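Local coordinates for protein prolyl oligopeptidase (Novosphingobium capsulatum, PDB 1YR2) that probably hydrolyses oligopeptides after proline, and to some extent after alanine, as a serine peptidase of the prolyl oligopeptidase family (S9A), at residues 261-264 / 270-273; 222-227 / 255-260; 283-288 / 292-297. One frame throughout, in Å; residues are numbered along the deposited sequence.

Interaction 1: residues 261-264 / 270-273; sequences FATP and GHGA
H271 carries this contact, with F261 meeting its ring face and T263 its rim. The F261 ring turns an edge to the imidazole of H271. The planes stand at 83° and the centroids are 5.1 Å apart, a T-shaped stack. The touching edge is CD2–CE2; CE2 of F261 lies 3.7 Å from CE1 of H271. With CG of F261 anti to the backbone N (chi1 -165°), the ring extends over the imidazole. T263 approaches from another direction. Its OG1 lies in the imidazole plane at NE2 of H271, with a hydrogen bond of 2.9 Å between these two atoms. The methyl of T263 packs beside the same corner, CG2 being 3.5 Å from CE1 of H271. T263 OG1 is also bonded to L266 O within the connecting loop. The other ring nitrogen, H271 ND1, bonds to S286 OG, so both nitrogens have partners and the ring rotation is fixed. The contact spans the link between two consecutive blades of the beta-propeller. F261 ends the outer strand 258-261 and pairs with V245 of strand 244-249. Strand 270-275 opens the next blade beside strand 281-287, where both F261 and H271 touch I284.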
loop_
_atom_site.group_PDB
_atom_site.type_symbol
_atom_site.label_atom_id
_atom_site.label_comp_id
_atom_site.label_asym_id
_atom_site.label_seq_id
_atom_site.Cartn_x
_atom_site.Cartn_y
_atom_site.Cartn_z
ATOM N N PHE A 261 24.461 16.516 -18.822
ATOM C CA PHE A 261 23.223 16.661 -19.590
ATOM C C PHE A 261 22.327 17.771 -19.069
ATOM O O PHE A 261 22.131 17.906 -17.855
ATOM C CB PHE A 261 22.411 15.366 -19.573
ATOM C CG PHE A 261 21.320 15.320 -20.609
ATOM C CD1 PHE A 261 21.629 15.348 -21.965
ATOM C CD2 PHE A 261 19.973 15.289 -20.234
ATOM C CE1 PHE A 261 20.662 15.345 -22.891
ATOM C CE2 PHE A 261 18.989 15.252 -21.199
ATOM C CZ PHE A 261 19.320 15.284 -22.501
ATOM N N ALA A 262 21.784 18.521 -20.018
ATOM C CA ALA A 262 20.785 19.541 -19.776
ATOM C C ALA A 262 19.874 19.674 -20.991
ATOM O O ALA A 262 20.275 19.296 -22.098
ATOM C CB ALA A 262 21.449 20.870 -19.486
ATOM N N THR A 263 18.676 20.237 -20.786
ATOM C CA THR A 263 17.776 20.619 -21.889
ATOM C C THR A 263 17.451 22.103 -21.804
ATOM O O THR A 263 16.433 22.482 -21.245
ATOM C CB THR A 263 16.453 19.819 -21.891
ATOM O OG1 THR A 263 15.855 19.806 -20.582
ATOM C CG2 THR A 263 16.712 18.376 -22.256
ATOM N N PRO A 264 18.299 22.933 -22.393
ATOM C CA PRO A 264 18.171 24.392 -22.242
ATOM C C PRO A 264 16.972 25.074 -22.970
ATOM O O PRO A 264 16.778 26.286 -22.795
ATOM C CB PRO A 264 19.515 24.907 -22.770
ATOM C CG PRO A 264 19.997 23.886 -23.734
ATOM C CD PRO A 264 19.465 22.546 -23.234
ATOM N N GLY A 270 12.763 17.530 -15.923
ATOM C CA GLY A 270 13.624 16.941 -14.922
ATOM C C GLY A 270 14.432 15.781 -15.502
ATOM O O GLY A 270 13.995 15.140 -16.465
ATOM N N HIS A 271 15.593 15.480 -14.929
ATOM C CA HIS A 271 16.504 14.499 -15.520
ATOM C C HIS A 271 17.150 13.740 -14.385
ATOM O O HIS A 271 17.680 14.356 -13.412
ATOM C CB HIS A 271 17.628 15.174 -16.280
ATOM C CG HIS A 271 17.166 16.100 -17.362
ATOM N ND1 HIS A 271 16.544 15.647 -18.496
ATOM C CD2 HIS A 271 17.229 17.446 -17.478
ATOM C CE1 HIS A 271 16.236 16.670 -19.263
ATOM N NE2 HIS A 271 16.666 17.770 -18.681
ATOM N N GLY A 272 17.038 12.415 -14.471
ATOM C CA GLY A 272 17.684 11.522 -13.501
ATOM C C GLY A 272 18.629 10.592 -14.272
ATOM O O GLY A 272 18.340 10.175 -15.421
ATOM N N ALA A 273 19.765 10.267 -13.675
ATOM C CA ALA A 273 20.787 9.472 -14.356
ATOM C C ALA A 273 21.019 8.145 -13.639
ATOM O O ALA A 273 21.084 8.123 -12.420
ATOM C CB ALA A 273 22.108 10.249 -14.389
#

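Interaction 2: residues 222-227 / 255-260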
loop_
_atom_site.group_PDB
_atom_site.type_symbol
_atom_site.label_atom_id
_atom_site.label_comp_id
_atom_site.label_asym_id
_atom_site.label_seq_id
_atom_site.Cartn_x
_atom_site.Cartn_y
_atom_site.Cartn_z
ATOM N N LEU A 222 30.662 9.953 -9.453
ATOM C CA LEU A 222 29.235 9.853 -9.151
ATOM C C LEU A 222 28.451 10.827 -10.022
ATOM O O LEU A 222 28.787 12.010 -10.072
ATOM C CB LEU A 222 29.004 10.224 -7.683
ATOM C CG LEU A 222 27.570 9.932 -7.221
ATOM C CD1 LEU A 222 27.384 8.491 -6.806
ATOM C CD2 LEU A 222 27.138 10.828 -6.107
ATOM N N LEU A 223 27.453 10.314 -10.732
ATOM C CA LEU A 223 26.477 11.144 -11.443
ATOM C C LEU A 223 25.309 11.520 -10.539
ATOM O O LEU A 223 24.790 10.685 -9.788
ATOM C CB LEU A 223 25.884 10.376 -12.634
ATOM C CG LEU A 223 26.812 10.080 -13.785
ATOM C CD1 LEU A 223 26.251 8.956 -14.647
ATOM C CD2 LEU A 223 27.029 11.296 -14.633
ATOM N N TYR A 224 24.892 12.772 -10.646
ATOM C CA TYR A 224 23.835 13.314 -9.822
ATOM C C TYR A 224 23.152 14.460 -10.574
ATOM O O TYR A 224 23.646 14.953 -11.586
ATOM C CB TYR A 224 24.405 13.808 -8.478
ATOM C CG TYR A 224 25.310 15.032 -8.571
ATOM C CD1 TYR A 224 26.666 14.916 -8.929
ATOM C CD2 TYR A 224 24.825 16.301 -8.300
ATOM C CE1 TYR A 224 27.463 16.026 -9.028
ATOM C CE2 TYR A 224 25.621 17.429 -8.434
ATOM C CZ TYR A 224 26.963 17.274 -8.744
ATOM O OH TYR A 224 27.756 18.394 -8.804
ATOM N N SER A 225 21.991 14.853 -10.091
ATOM C CA SER A 225 21.273 15.975 -10.658
ATOM C C SER A 225 21.183 17.106 -9.652
ATOM O O SER A 225 21.096 16.876 -8.446
ATOM C CB SER A 225 19.870 15.538 -11.077
ATOM O OG SER A 225 19.950 14.456 -12.014
ATOM N N ARG A 226 21.266 18.331 -10.163
ATOM C CA ARG A 226 21.271 19.523 -9.351
ATOM C C ARG A 226 20.606 20.699 -10.099
ATOM O O ARG A 226 20.322 20.604 -11.286
ATOM C CB ARG A 226 22.679 19.918 -8.964
ATOM C CG ARG A 226 23.612 20.279 -10.130
ATOM C CD ARG A 226 24.888 21.027 -9.668
ATOM N NE ARG A 226 24.492 22.370 -9.275
ATOM C CZ ARG A 226 25.280 23.267 -8.674
ATOM N NH1 ARG A 226 26.559 22.982 -8.452
ATOM N NH2 ARG A 226 24.769 24.459 -8.331
ATOM N N PHE A 227 20.410 21.781 -9.363
ATOM C CA PHE A 227 19.869 23.035 -9.868
ATOM C C PHE A 227 20.851 24.159 -9.573
ATOM O O PHE A 227 21.752 23.998 -8.778
ATOM C CB PHE A 227 18.540 23.381 -9.204
ATOM C CG PHE A 227 17.436 22.429 -9.543
ATOM C CD1 PHE A 227 17.336 21.187 -8.910
ATOM C CD2 PHE A 227 16.486 22.771 -10.484
ATOM C CE1 PHE A 227 16.297 20.273 -9.234
ATOM C CE2 PHE A 227 15.483 21.885 -10.810
ATOM C CZ PHE A 227 15.397 20.610 -10.166
ATOM N N SER A 255 33.224 22.369 -7.458
ATOM C CA SER A 255 33.464 23.313 -8.545
ATOM C C SER A 255 34.251 22.707 -9.736
ATOM O O SER A 255 34.266 23.294 -10.815
ATOM C CB SER A 255 34.167 24.565 -8.030
ATOM O OG SER A 255 35.373 24.204 -7.414
ATOM N N ALA A 256 34.883 21.551 -9.545
ATOM C CA ALA A 256 35.570 20.884 -10.637
ATOM C C ALA A 256 34.657 19.943 -11.432
ATOM O O ALA A 256 35.074 19.368 -12.437
ATOM C CB ALA A 256 36.765 20.141 -10.100
ATOM N N ASP A 257 33.400 19.811 -11.000
ATOM C CA ASP A 257 32.499 18.850 -11.629
ATOM C C ASP A 257 32.263 19.188 -13.084
ATOM O O ASP A 257 32.330 20.353 -13.498
ATOM C CB ASP A 257 31.135 18.789 -10.866
ATOM C CG ASP A 257 31.249 18.100 -9.504
ATOM O OD1 ASP A 257 32.396 17.802 -9.019
ATOM O OD2 ASP A 257 30.227 17.839 -8.825
ATOM N N GLN A 258 31.910 18.163 -13.839
ATOM C CA GLN A 258 31.756 18.221 -15.279
ATOM C C GLN A 258 30.232 18.089 -15.625
ATOM O O GLN A 258 29.627 17.129 -15.198
ATOM C CB GLN A 258 32.503 17.016 -15.816
ATOM C CG GLN A 258 32.408 16.720 -17.330
ATOM C CD GLN A 258 33.261 15.507 -17.693
ATOM O OE1 GLN A 258 34.412 15.433 -17.267
ATOM N NE2 GLN A 258 32.684 14.530 -18.427
ATOM N N PRO A 259 29.655 19.000 -16.396
ATOM C CA PRO A 259 28.269 18.900 -16.850
ATOM C C PRO A 259 28.091 17.725 -17.812
ATOM O O PRO A 259 28.941 17.487 -18.656
ATOM C CB PRO A 259 28.024 20.225 -17.560
ATOM C CG PRO A 259 29.326 20.825 -17.792
ATOM C CD PRO A 259 30.336 20.191 -16.944
ATOM N N VAL A 260 27.019 16.962 -17.657
ATOM C CA VAL A 260 26.759 15.793 -18.507
ATOM C C VAL A 260 25.552 15.980 -19.385
ATOM O O VAL A 260 25.598 15.654 -20.573
ATOM C CB VAL A 260 26.566 14.537 -17.638
ATOM C CG1 VAL A 260 26.189 13.331 -18.503
ATOM C CG2 VAL A 260 27.850 14.242 -16.898
#
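L223 and Y224 of strand 221-226 reach the segment 255-260 at two separate points. L223 comes first. Its methyl CD2 lies 3.8 Å from CG2 of V260, and the two side chains cross at about a right angle. This is a small apolar contact between branch ends. Y224 makes the polar contact. Its CG sits between the backbone N and the carbonyl carbon (chi1 68°), and the ring carries the hydroxyl across to D257. Y224 OH donates a short hydrogen bond of 2.5 Å to OD2 of D257. The acceptor uses its anti lone pair, the one away from OD1. OD2 also lies near the ring plane, 3.3 Å from CE1 of Y224, while the carboxylate is turned 69° from the ring. Y224 OH has a second partner in Q254 NE2, and D257 OD1 is bonded to H248 ND1, so the carboxylate is held at both oxygens. A phenylalanine in place of Y224 would probably leave D257 OD2 without this donor and Q254 NE2 without its hydroxyl partner. Further along, R226 folds back on its own segment. Its NE and NH2 both bond F227 O, from the same face of that carbonyl. R226 NH1 stays 6.3 Å from D257 OD2, so any attraction between the charges acts at a distance. Strands 221-226 and 258-261 are not neighbours in this four-stranded propeller blade. Strand 244-249 lies between them and pairs with 221-226 through H248, W246 and T244. Strand 204-210 of the preceding blade packs on Y224 and D257 through L206.

Interaction 3: residues 283-288 / 292-297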
loop_
_atom_site.group_PDB
_atom_site.type_symbol
_atom_site.label_atom_id
_atom_site.label_comp_id
_atom_site.label_asym_id
_atom_site.label_seq_id
_atom_site.Cartn_x
_atom_site.Cartn_y
_atom_site.Cartn_z
ATOM N N VAL A 283 22.270 6.155 -18.624
ATOM C CA VAL A 283 20.910 6.258 -19.095
ATOM C C VAL A 283 20.237 7.371 -18.326
ATOM O O VAL A 283 20.191 7.396 -17.064
ATOM C CB VAL A 283 20.142 4.945 -18.914
ATOM C CG1 VAL A 283 18.700 5.040 -19.409
ATOM C CG2 VAL A 283 20.891 3.822 -19.622
ATOM N N ILE A 284 19.740 8.328 -19.076
ATOM C CA ILE A 284 19.096 9.486 -18.472
ATOM C C ILE A 284 17.601 9.426 -18.817
ATOM O O ILE A 284 17.217 9.372 -19.978
ATOM C CB ILE A 284 19.733 10.794 -18.950
ATOM C CG1 ILE A 284 21.183 10.837 -18.486
ATOM C CG2 ILE A 284 18.946 11.988 -18.409
ATOM C CD1 ILE A 284 21.977 11.831 -19.183
ATOM N N THR A 285 16.803 9.443 -17.757
ATOM C CA THR A 285 15.347 9.459 -17.794
ATOM C C THR A 285 14.869 10.855 -17.484
ATOM O O THR A 285 15.242 11.436 -16.452
ATOM C CB THR A 285 14.892 8.478 -16.695
ATOM O OG1 THR A 285 15.319 7.167 -17.099
ATOM C CG2 THR A 285 13.443 8.359 -16.648
ATOM N N SER A 286 13.945 11.356 -18.299
ATOM C CA SER A 286 13.497 12.720 -18.171
ATOM C C SER A 286 11.969 12.808 -18.277
ATOM O O SER A 286 11.334 12.168 -19.129
ATOM C CB SER A 286 14.141 13.598 -19.262
ATOM O OG SER A 286 15.540 13.422 -19.320
ATOM N N SER A 287 11.400 13.633 -17.418
ATOM C CA SER A 287 9.955 13.840 -17.391
ATOM C C SER A 287 9.611 15.258 -17.002
ATOM O O SER A 287 10.469 16.031 -16.574
ATOM C CB SER A 287 9.308 12.842 -16.421
ATOM O OG SER A 287 9.735 13.082 -15.074
ATOM N N GLU A 288 8.324 15.576 -17.107
ATOM C CA GLU A 288 7.830 16.875 -16.784
ATOM C C GLU A 288 6.428 16.701 -16.252
ATOM O O GLU A 288 5.626 16.070 -16.920
ATOM C CB GLU A 288 7.797 17.654 -18.099
ATOM C CG GLU A 288 7.538 19.087 -17.938
ATOM C CD GLU A 288 7.716 19.847 -19.231
ATOM O OE1 GLU A 288 8.737 19.627 -19.964
ATOM O OE2 GLU A 288 6.830 20.685 -19.476
ATOM N N PRO A 292 2.861 10.045 -16.241
ATOM C CA PRO A 292 3.802 8.923 -16.134
ATOM C C PRO A 292 4.384 8.518 -17.501
ATOM O O PRO A 292 4.174 7.368 -17.955
ATOM C CB PRO A 292 2.924 7.817 -15.537
ATOM C CG PRO A 292 1.551 8.101 -16.106
ATOM C CD PRO A 292 1.452 9.591 -16.265
ATOM N N VAL A 293 5.061 9.469 -18.159
ATOM C CA VAL A 293 5.727 9.268 -19.432
ATOM C C VAL A 293 7.115 9.928 -19.378
ATOM O O VAL A 293 7.339 10.842 -18.598
ATOM C CB VAL A 293 4.909 9.753 -20.687
ATOM C CG1 VAL A 293 3.518 9.066 -20.747
ATOM C CG2 VAL A 293 4.747 11.266 -20.791
ATOM N N ASN A 294 8.035 9.455 -20.207
ATOM C CA ASN A 294 9.404 9.941 -20.139
ATOM C C ASN A 294 10.189 9.743 -21.403
ATOM O O ASN A 294 9.870 8.869 -22.209
ATOM C CB ASN A 294 10.162 9.364 -18.923
ATOM C CG ASN A 294 10.416 7.878 -19.047
ATOM O OD1 ASN A 294 9.532 7.068 -18.722
ATOM N ND2 ASN A 294 11.626 7.493 -19.551
ATOM N N THR A 295 11.227 10.566 -21.564
ATOM C CA THR A 295 12.205 10.406 -22.596
ATOM C C THR A 295 13.374 9.629 -22.054
ATOM O O THR A 295 13.489 9.421 -20.852
ATOM C CB THR A 295 12.722 11.764 -23.129
ATOM O OG1 THR A 295 13.444 12.456 -22.101
ATOM C CG2 THR A 295 11.569 12.693 -23.604
ATOM N N VAL A 296 14.237 9.194 -22.974
ATOM C CA VAL A 296 15.424 8.434 -22.614
ATOM C C VAL A 296 16.556 8.902 -23.478
ATOM O O VAL A 296 16.402 8.928 -24.734
ATOM C CB VAL A 296 15.209 6.874 -22.803
ATOM C CG1 VAL A 296 16.497 6.104 -22.381
ATOM C CG2 VAL A 296 14.028 6.375 -21.987
ATOM N N HIS A 297 17.662 9.314 -22.844
ATOM C CA HIS A 297 18.917 9.563 -23.511
ATOM C C HIS A 297 19.993 8.593 -22.994
ATOM O O HIS A 297 19.922 8.148 -21.832
ATOM C CB HIS A 297 19.397 10.993 -23.288
ATOM C CG HIS A 297 18.556 12.028 -23.961
ATOM N ND1 HIS A 297 17.289 12.350 -23.538
ATOM C CD2 HIS A 297 18.794 12.789 -25.062
ATOM C CE1 HIS A 297 16.792 13.287 -24.337
ATOM N NE2 HIS A 297 17.680 13.562 -25.277
HETATM O O HOH W 1 15.890 11.620 -21.186
HETATM O O HOH W 2 6.546 13.546 -18.180
#
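I284 and H297 form a hydrogen-bonded antiparallel pair that satisfies the backbone at one end of the contact. I284 N donates to H297 O at 2.8 Å, with a straight N-H...O angle of 180°. H297 N returns a bond to I284 O, in the carbonyl plane. S286 and T295 form the next such pair. T295 N reaches S286 O at 2.9 Å, again in the carbonyl plane. The return bond is longer, 3.2 Å from S286 N to T295 O, and its donor stands above the carbonyl plane. T295 O takes a second donor on its opposite face, ND2 of N294, at 3.0 Å. The amide of N294 is placed for this by chi1 of 68°, with CG between the backbone N and the carbonyl carbon. ND2 also bonds W320 O. The two strands, 281-287 and 295-302, are a beta hairpin and form the middle of a four-stranded propeller blade. T285 and V296 between them are the non-hydrogen-bonded pair; T285 uses its backbone to bond G272 of strand 270-275. On their side of the sheet V296 CG1 meets V283 CG1 at 3.8 Å. The other side, with I284, S286, T295 and H297, holds a water gripped by four atoms. It donates to I284 O and also bonds S286 OG at 2.6 Å, T295 OG1 at 2.7 Å and H297 ND1 at 2.8 Å. It lies in the plane of the imidazole, at its edge. S286 OG has a further partner in H271 ND1. Near the turn a second water accepts from E288 N and lies within bonding distance of V293 O, to which it may donate. E288 OE1 makes a salt bridge with R269 NE.

How the interactions relate
Interaction 1 is the bridge between the other two. Interaction 2 lies in one propeller blade and interaction 3 in the next; their centres are about 18 Å apart and they do not touch. H271 reaches both. Its backbone O is 2.7 Å from S225 OG of interaction 2, and its ND1 is 2.6 Å from S286 OG of interaction 3. The S286 hydroxyl thereby connects the ring of H271 to the water held by T295 and H297. G270 N and S287 O, 2.8 Å apart, add a backbone link to interaction 3. All three contacts belong to the propeller; in this family the catalytic residues sit in the separate alpha/beta-hydrolase domain.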